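Local coordinates for phytase (Debaryomyces castellii, PDB 2GFI), which probably hydrolyses phytate at the 3-phosphate, as a glycosylated member of the histidine acid phosphatase family, at residues C211-V223 against Y293-I305. Residues are numbered along the deposited sequence; the frame is centred on the assembly and turned at random.
Sequences CFNYNENANTAIV and YSNSAGNNMTRVI
Tyr214 packs on Met301 and Ile305 and reaches Ser294, spanning from the end of helix 277-295 to helix 302-318; its phenol shows how one side chain can serve two chemistries. With CG swung away from the backbone N (chi1 167°), the ring extends until Tyr214 OH donates to Ser294 O at 2.6 Å, arriving from above the carbonyl plane. Ile305 CD1 sits over one ring face, 3.9 Å from the Tyr214 centroid in a CH-pi contact, while Met301 CB and Asn299 OD1 lie at the edge. Met301, bent at chi2 and chi3, brings CE to 3.4 Å from Cys211 SG, whose disulfide to Cys432 ties this end to helix 428-432. Next door, Asn295, hydrogen-bonded to Glu337, has its side chain about 6 Å from that of Asp333, the predicted proton donor.

Asn299 uses both ends of its amide. Asn299 OD1 takes Met301 N on a lone pair at 3.0 Å, capping the turn into helix 302-318, and Asn299 ND2 gives a bent bond to Asn215 O (2.7 Å, 134° at the hydrogen). Ala218 N reaches that same oxygen from the opposite face. Water 1 joins Asn215 N to Asn299 OD1; water 2 accepts from Asn299 ND2. Further along, Ile222 CG2 sits over one face of the Tyr293 ring, 4.2 Å from its centroid, in a CH-pi contact, and Val223 CG2 packs on Tyr293 CB.

Apolar packing thus flanks a water-bridged polar middle, in which the Asn299 amide probably helps hold turn and loop together.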
ATOM      1  N   CYS A 211     -23.870  35.310  17.171  1.00 38.48           N
ATOM      2  CA  CYS A 211     -23.720  36.376  16.207  1.00 39.20           C
ATOM      3  C   CYS A 211     -25.007  36.578  15.452  1.00 40.22           C
ATOM      4  O   CYS A 211     -25.323  35.788  14.569  1.00 41.12           O
ATOM      5  CB  CYS A 211     -22.578  36.120  15.239  1.00 39.01           C
ATOM      6  SG  CYS A 211     -22.468  37.475  14.052  1.00 39.18           S
ATOM      7  N   PHE A 212     -25.742  37.643  15.792  1.00 40.53           N
ATOM      8  CA  PHE A 212     -27.098  37.857  15.267  1.00 40.50           C
ATOM      9  C   PHE A 212     -27.110  38.360  13.845  1.00 40.51           C
ATOM     10  O   PHE A 212     -28.027  38.041  13.106  1.00 40.94           O
ATOM     11  CB  PHE A 212     -27.935  38.750  16.210  1.00 40.56           C
ATOM     12  CG  PHE A 212     -28.063  38.171  17.606  1.00 40.83           C
ATOM     13  CD1 PHE A 212     -28.420  36.827  17.784  1.00 40.79           C
ATOM     14  CD2 PHE A 212     -27.778  38.935  18.730  1.00 41.67           C
ATOM     15  CE1 PHE A 212     -28.505  36.270  19.044  1.00 40.55           C
ATOM     16  CE2 PHE A 212     -27.869  38.375  20.020  1.00 41.99           C
ATOM     17  CZ  PHE A 212     -28.231  37.047  20.166  1.00 40.89           C
ATOM     18  N   ASN A 213     -26.088  39.122  13.456  1.00 40.29           N
ATOM     19  CA  ASN A 213     -25.986  39.636  12.081  1.00 40.42           C
ATOM     20  C   ASN A 213     -25.383  38.679  11.072  1.00 40.07           C
ATOM     21  O   ASN A 213     -25.288  38.992   9.889  1.00 41.07           O
ATOM     22  CB  ASN A 213     -25.249  40.976  12.066  1.00 40.56           C
ATOM     23  CG  ASN A 213     -25.936  42.007  12.948  1.00 41.25           C
ATOM     24  OD1 ASN A 213     -27.143  41.917  13.188  1.00 42.33           O
ATOM     25  ND2 ASN A 213     -25.174  42.971  13.451  1.00 41.86           N
ATOM     26  N   TYR A 214     -24.980  37.508  11.543  1.00 39.69           N
ATOM     27  CA  TYR A 214     -24.405  36.496  10.686  1.00 38.73           C
ATOM     28  C   TYR A 214     -25.535  35.743  10.009  1.00 38.75           C
ATOM     29  O   TYR A 214     -26.367  35.128  10.657  1.00 38.77           O
ATOM     30  CB  TYR A 214     -23.485  35.562  11.473  1.00 37.85           C
ATOM     31  CG  TYR A 214     -23.085  34.303  10.742  1.00 37.52           C
ATOM     32  CD1 TYR A 214     -22.394  34.362   9.527  1.00 37.26           C
ATOM     33  CD2 TYR A 214     -23.393  33.036  11.271  1.00 36.15           C
ATOM     34  CE1 TYR A 214     -22.027  33.173   8.846  1.00 36.58           C
ATOM     35  CE2 TYR A 214     -23.037  31.859  10.610  1.00 35.47           C
ATOM     36  CZ  TYR A 214     -22.350  31.939   9.397  1.00 36.73           C
ATOM     37  OH  TYR A 214     -21.992  30.791   8.738  1.00 36.34           O
ATOM     38  N   ASN A 215     -25.569  35.824   8.689  1.00 38.60           N
ATOM     39  CA  ASN A 215     -26.524  35.051   7.941  1.00 38.62           C
ATOM     40  C   ASN A 215     -25.778  34.005   7.104  1.00 39.19           C
ATOM     41  O   ASN A 215     -25.184  34.336   6.074  1.00 39.37           O
ATOM     42  CB  ASN A 215     -27.393  35.988   7.082  1.00 37.91           C
ATOM     43  CG  ASN A 215     -28.445  35.251   6.307  1.00 36.64           C
ATOM     44  OD1 ASN A 215     -28.787  34.098   6.608  1.00 33.55           O
ATOM     45  ND2 ASN A 215     -28.974  35.908   5.287  1.00 36.24           N
ATOM     46  N   GLU A 216     -25.802  32.746   7.558  1.00 39.83           N
ATOM     47  CA  GLU A 216     -25.109  31.668   6.840  1.00 40.44           C
ATOM     48  C   GLU A 216     -25.669  31.497   5.449  1.00 38.92           C
ATOM     49  O   GLU A 216     -24.964  31.055   4.543  1.00 38.35           O
ATOM     50  CB  GLU A 216     -25.134  30.340   7.606  1.00 39.89           C
ATOM     51  CG  GLU A 216     -26.510  29.790   7.932  1.00 42.35           C
ATOM     52  CD  GLU A 216     -26.445  28.374   8.478  1.00 43.74           C
ATOM     53  OE1 GLU A 216     -25.399  28.021   9.115  1.00 50.00           O
ATOM     54  OE2 GLU A 216     -27.431  27.602   8.272  1.00 48.17           O
ATOM     55  N   ASN A 217     -26.932  31.870   5.273  1.00 38.03           N
ATOM     56  CA  ASN A 217     -27.563  31.744   3.967  1.00 37.72           C
ATOM     57  C   ASN A 217     -27.533  32.988   3.104  1.00 36.91           C
ATOM     58  O   ASN A 217     -28.167  33.027   2.059  1.00 37.02           O
ATOM     59  CB  ASN A 217     -28.972  31.192   4.110  1.00 38.19           C
ATOM     60  CG  ASN A 217     -28.972  29.817   4.727  1.00 40.56           C
ATOM     61  OD1 ASN A 217     -29.565  29.596   5.795  1.00 44.75           O
ATOM     62  ND2 ASN A 217     -28.266  28.885   4.091  1.00 41.80           N
ATOM     63  N   ALA A 218     -26.764  33.991   3.519  1.00 36.49           N
ATOM     64  CA  ALA A 218     -26.666  35.239   2.777  1.00 36.62           C
ATOM     65  C   ALA A 218     -26.324  35.043   1.306  1.00 36.90           C
ATOM     66  O   ALA A 218     -26.722  35.845   0.474  1.00 37.52           O
ATOM     67  CB  ALA A 218     -25.653  36.167   3.417  1.00 36.50           C
ATOM     68  N   ASN A 219     -25.575  33.996   0.981  1.00 36.52           N
ATOM     69  CA  ASN A 219     -25.032  33.874  -0.369  1.00 36.03           C
ATOM     70  C   ASN A 219     -25.593  32.713  -1.152  1.00 36.61           C
ATOM     71  O   ASN A 219     -24.996  32.292  -2.133  1.00 36.63           O
ATOM     72  CB  ASN A 219     -23.521  33.764  -0.312  1.00 35.33           C
ATOM     73  CG  ASN A 219     -22.873  35.015   0.204  1.00 34.89           C
ATOM     74  OD1 ASN A 219     -22.033  34.985   1.147  1.00 31.81           O
ATOM     75  ND2 ASN A 219     -23.245  36.144  -0.401  1.00 32.96           N
ATOM     76  N   THR A 220     -26.746  32.202  -0.730  1.00 37.13           N
ATOM     77  CA  THR A 220     -27.305  31.022  -1.366  1.00 38.58           C
ATOM     78  C   THR A 220     -27.558  31.198  -2.861  1.00 38.47           C
ATOM     79  O   THR A 220     -27.345  30.258  -3.611  1.00 39.03           O
ATOM     80  CB  THR A 220     -28.590  30.550  -0.643  1.00 39.36           C
ATOM     81  OG1 THR A 220     -29.363  31.691  -0.287  1.00 41.14           O
ATOM     82  CG2 THR A 220     -28.253  29.945   0.724  1.00 40.20           C
ATOM     83  N   ALA A 221     -28.014  32.379  -3.289  1.00 38.02           N
ATOM     84  CA  ALA A 221     -28.332  32.616  -4.705  1.00 37.65           C
ATOM     85  C   ALA A 221     -27.093  32.527  -5.611  1.00 37.30           C
ATOM     86  O   ALA A 221     -27.191  32.022  -6.730  1.00 37.73           O
ATOM     87  CB  ALA A 221     -29.075  33.973  -4.909  1.00 37.32           C
ATOM     88  N   ILE A 222     -25.954  33.034  -5.125  1.00 36.32           N
ATOM     89  CA  ILE A 222     -24.645  32.855  -5.769  1.00 35.32           C
ATOM     90  C   ILE A 222     -24.319  31.372  -5.885  1.00 33.68           C
ATOM     91  O   ILE A 222     -24.034  30.852  -6.963  1.00 32.73           O
ATOM     92  CB  ILE A 222     -23.520  33.531  -4.945  1.00 35.55           C
ATOM     93  CG1 ILE A 222     -23.739  35.060  -4.889  1.00 37.07           C
ATOM     94  CG2 ILE A 222     -22.174  33.193  -5.553  1.00 35.25           C
ATOM     95  CD1 ILE A 222     -22.681  35.868  -4.023  1.00 36.17           C
ATOM     96  N   VAL A 223     -24.378  30.699  -4.751  1.00 32.33           N
ATOM     97  CA  VAL A 223     -24.033  29.283  -4.687  1.00 31.25           C
ATOM     98  C   VAL A 223     -24.876  28.456  -5.654  1.00 31.15           C
ATOM     99  O   VAL A 223     -24.357  27.564  -6.334  1.00 30.89           O
ATOM    100  CB  VAL A 223     -24.101  28.763  -3.232  1.00 30.30           C
ATOM    101  CG1 VAL A 223     -24.115  27.257  -3.190  1.00 28.29           C
ATOM    102  CG2 VAL A 223     -22.949  29.355  -2.423  1.00 29.53           C
ATOM    103  N   TYR A 293     -19.053  30.117   0.944  1.00 25.18           N
ATOM    104  CA  TYR A 293     -19.898  31.312   0.979  1.00 25.86           C
ATOM    105  C   TYR A 293     -20.737  31.461   2.243  1.00 26.21           C
ATOM    106  O   TYR A 293     -21.236  32.552   2.547  1.00 26.68           O
ATOM    107  CB  TYR A 293     -20.786  31.397  -0.267  1.00 24.97           C
ATOM    108  CG  TYR A 293     -20.044  31.889  -1.474  1.00 24.97           C
ATOM    109  CD1 TYR A 293     -19.719  33.244  -1.595  1.00 24.30           C
ATOM    110  CD2 TYR A 293     -19.636  30.992  -2.500  1.00 23.25           C
ATOM    111  CE1 TYR A 293     -19.027  33.712  -2.682  1.00 24.14           C
ATOM    112  CE2 TYR A 293     -18.942  31.448  -3.594  1.00 21.87           C
ATOM    113  CZ  TYR A 293     -18.647  32.819  -3.682  1.00 25.07           C
ATOM    114  OH  TYR A 293     -17.986  33.332  -4.750  1.00 24.41           O
ATOM    115  N   SER A 294     -20.886  30.364   2.967  1.00 25.83           N
ATOM    116  CA  SER A 294     -21.644  30.350   4.202  1.00 25.46           C
ATOM    117  C   SER A 294     -20.753  30.426   5.422  1.00 25.74           C
ATOM    118  O   SER A 294     -21.037  31.174   6.346  1.00 26.01           O
ATOM    119  CB  SER A 294     -22.483  29.078   4.261  1.00 24.86           C
ATOM    120  OG  SER A 294     -23.145  28.963   3.026  1.00 24.56           O
ATOM    121  N   ASN A 295     -19.677  29.639   5.422  1.00 25.79           N
ATOM    122  CA  ASN A 295     -18.864  29.445   6.623  1.00 25.84           C
ATOM    123  C   ASN A 295     -17.457  29.991   6.545  1.00 25.68           C
ATOM    124  O   ASN A 295     -16.699  29.839   7.495  1.00 25.34           O
ATOM    125  CB  ASN A 295     -18.748  27.965   6.970  1.00 25.58           C
ATOM    126  CG  ASN A 295     -20.071  27.256   6.966  1.00 26.18           C
ATOM    127  OD1 ASN A 295     -21.088  27.835   7.321  1.00 27.01           O
ATOM    128  ND2 ASN A 295     -20.059  25.972   6.574  1.00 24.77           N
ATOM    129  N   SER A 296     -17.101  30.580   5.416  1.00 26.09           N
ATOM    130  CA  SER A 296     -15.763  31.081   5.239  1.00 27.34           C
ATOM    131  C   SER A 296     -15.784  32.499   4.664  1.00 28.04           C
ATOM    132  O   SER A 296     -16.773  33.220   4.798  1.00 28.49           O
ATOM    133  CB  SER A 296     -14.979  30.113   4.354  1.00 27.81           C
ATOM    134  OG  SER A 296     -13.589  30.302   4.498  1.00 28.19           O
ATOM    135  N   ALA A 297     -14.704  32.897   4.015  1.00 28.58           N
ATOM    136  CA  ALA A 297     -14.498  34.282   3.624  1.00 29.27           C
ATOM    137  C   ALA A 297     -15.499  34.801   2.584  1.00 29.51           C
ATOM    138  O   ALA A 297     -15.548  36.003   2.309  1.00 29.99           O
ATOM    139  CB  ALA A 297     -13.044  34.486   3.143  1.00 28.68           C
ATOM    140  N   GLY A 298     -16.277  33.900   2.000  1.00 29.75           N
ATOM    141  CA  GLY A 298     -17.376  34.291   1.108  1.00 30.08           C
ATOM    142  C   GLY A 298     -18.420  35.076   1.883  1.00 30.53           C
ATOM    143  O   GLY A 298     -19.094  35.923   1.338  1.00 30.95           O
ATOM    144  N   ASN A 299     -18.551  34.783   3.166  1.00 31.05           N
ATOM    145  CA  ASN A 299     -19.510  35.454   4.017  1.00 31.90           C
ATOM    146  C   ASN A 299     -18.785  36.508   4.863  1.00 33.20           C
ATOM    147  O   ASN A 299     -17.854  36.166   5.628  1.00 32.85           O
ATOM    148  CB  ASN A 299     -20.246  34.440   4.903  1.00 31.10           C
ATOM    149  CG  ASN A 299     -21.424  35.058   5.651  1.00 31.54           C
ATOM    150  OD1 ASN A 299     -21.242  35.928   6.499  1.00 32.18           O
ATOM    151  ND2 ASN A 299     -22.642  34.596   5.347  1.00 31.06           N
ATOM    152  N   ASN A 300     -19.218  37.773   4.720  1.00 34.23           N
ATOM    153  CA  ASN A 300     -18.561  38.909   5.368  1.00 35.40           C
ATOM    154  C   ASN A 300     -18.504  38.816   6.903  1.00 35.11           C
ATOM    155  O   ASN A 300     -17.677  39.476   7.543  1.00 36.27           O
ATOM    156  CB  ASN A 300     -19.129  40.278   4.870  1.00 36.55           C
ATOM    157  CG  ASN A 300     -20.667  40.480   5.130  1.00 38.79           C
ATOM    158  OD1 ASN A 300     -21.317  39.727   5.871  1.00 40.36           O
ATOM    159  ND2 ASN A 300     -21.240  41.540   4.501  1.00 42.60           N
ATOM    160  N   MET A 301     -19.345  37.974   7.493  1.00 33.76           N
ATOM    161  CA  MET A 301     -19.433  37.922   8.944  1.00 32.65           C
ATOM    162  C   MET A 301     -18.492  36.954   9.620  1.00 32.00           C
ATOM    163  O   MET A 301     -18.282  37.039  10.821  1.00 32.09           O
ATOM    164  CB  MET A 301     -20.879  37.684   9.407  1.00 32.78           C
ATOM    165  CG  MET A 301     -21.753  38.932   9.328  1.00 34.70           C
ATOM    166  SD  MET A 301     -21.018  40.369  10.190  1.00 38.08           S
ATOM    167  CE  MET A 301     -21.140  39.794  11.875  1.00 36.53           C
ATOM    168  N   THR A 302     -17.894  36.044   8.860  1.00 31.60           N
ATOM    169  CA  THR A 302     -17.125  34.944   9.464  1.00 30.20           C
ATOM    170  C   THR A 302     -15.776  35.366   9.996  1.00 30.80           C
ATOM    171  O   THR A 302     -15.282  34.780  10.962  1.00 30.08           O
ATOM    172  CB  THR A 302     -16.940  33.781   8.482  1.00 30.12           C
ATOM    173  OG1 THR A 302     -16.225  34.249   7.323  1.00 28.35           O
ATOM    174  CG2 THR A 302     -18.308  33.261   7.998  1.00 26.47           C
ATOM    175  N   ARG A 303     -15.161  36.372   9.378  1.00 31.58           N
ATOM    176  CA  ARG A 303     -13.921  36.817   9.927  1.00 32.50           C
ATOM    177  C   ARG A 303     -14.098  37.347  11.343  1.00 32.73           C
ATOM    178  O   ARG A 303     -13.251  37.039  12.210  1.00 32.80           O
ATOM    179  CB  ARG A 303     -13.217  37.855   9.106  1.00 33.64           C
ATOM    180  CG  ARG A 303     -11.863  38.053   9.748  1.00 36.98           C
ATOM    181  CD  ARG A 303     -10.903  38.815   8.994  1.00 42.05           C
ATOM    182  NE  ARG A 303     -10.776  38.405   7.614  1.00 45.50           N
ATOM    183  CZ  ARG A 303      -9.698  38.682   6.888  1.00 48.42           C
ATOM    184  NH1 ARG A 303      -8.666  39.306   7.465  1.00 47.96           N
ATOM    185  NH2 ARG A 303      -9.640  38.324   5.602  1.00 48.34           N
ATOM    186  N   VAL A 304     -15.165  38.134  11.591  1.00 31.78           N
ATOM    187  CA  VAL A 304     -15.378  38.651  12.958  1.00 30.97           C
ATOM    188  C   VAL A 304     -15.641  37.508  13.936  1.00 30.24           C
ATOM    189  O   VAL A 304     -15.059  37.487  15.015  1.00 29.78           O
ATOM    190  CB  VAL A 304     -16.490  39.748  13.087  1.00 30.87           C
ATOM    191  CG1 VAL A 304     -17.863  39.209  12.743  1.00 29.28           C
ATOM    192  CG2 VAL A 304     -16.520  40.273  14.533  1.00 31.68           C
ATOM    193  N   ILE A 305     -16.508  36.569  13.543  1.00 29.76           N
ATOM    194  CA  ILE A 305     -16.805  35.391  14.366  1.00 30.73           C
ATOM    195  C   ILE A 305     -15.562  34.519  14.576  1.00 30.65           C
ATOM    196  O   ILE A 305     -15.235  34.193  15.701  1.00 31.49           O
ATOM    197  CB  ILE A 305     -17.941  34.540  13.765  1.00 30.81           C
ATOM    198  CG1 ILE A 305     -19.229  35.335  13.644  1.00 30.23           C
ATOM    199  CG2 ILE A 305     -18.179  33.300  14.632  1.00 30.63           C
ATOM    200  CD1 ILE A 305     -20.224  34.697  12.674  1.00 30.03           C
TER
HETATM  201  O   HOH W   1     -23.503  37.171   7.175  1.00 40.04           O
HETATM  202  O   HOH W   2     -23.666  33.091   3.491  1.00 44.01           O
HETATM  203  O   HOH W   3     -24.732  30.852   1.209  1.00 48.56           O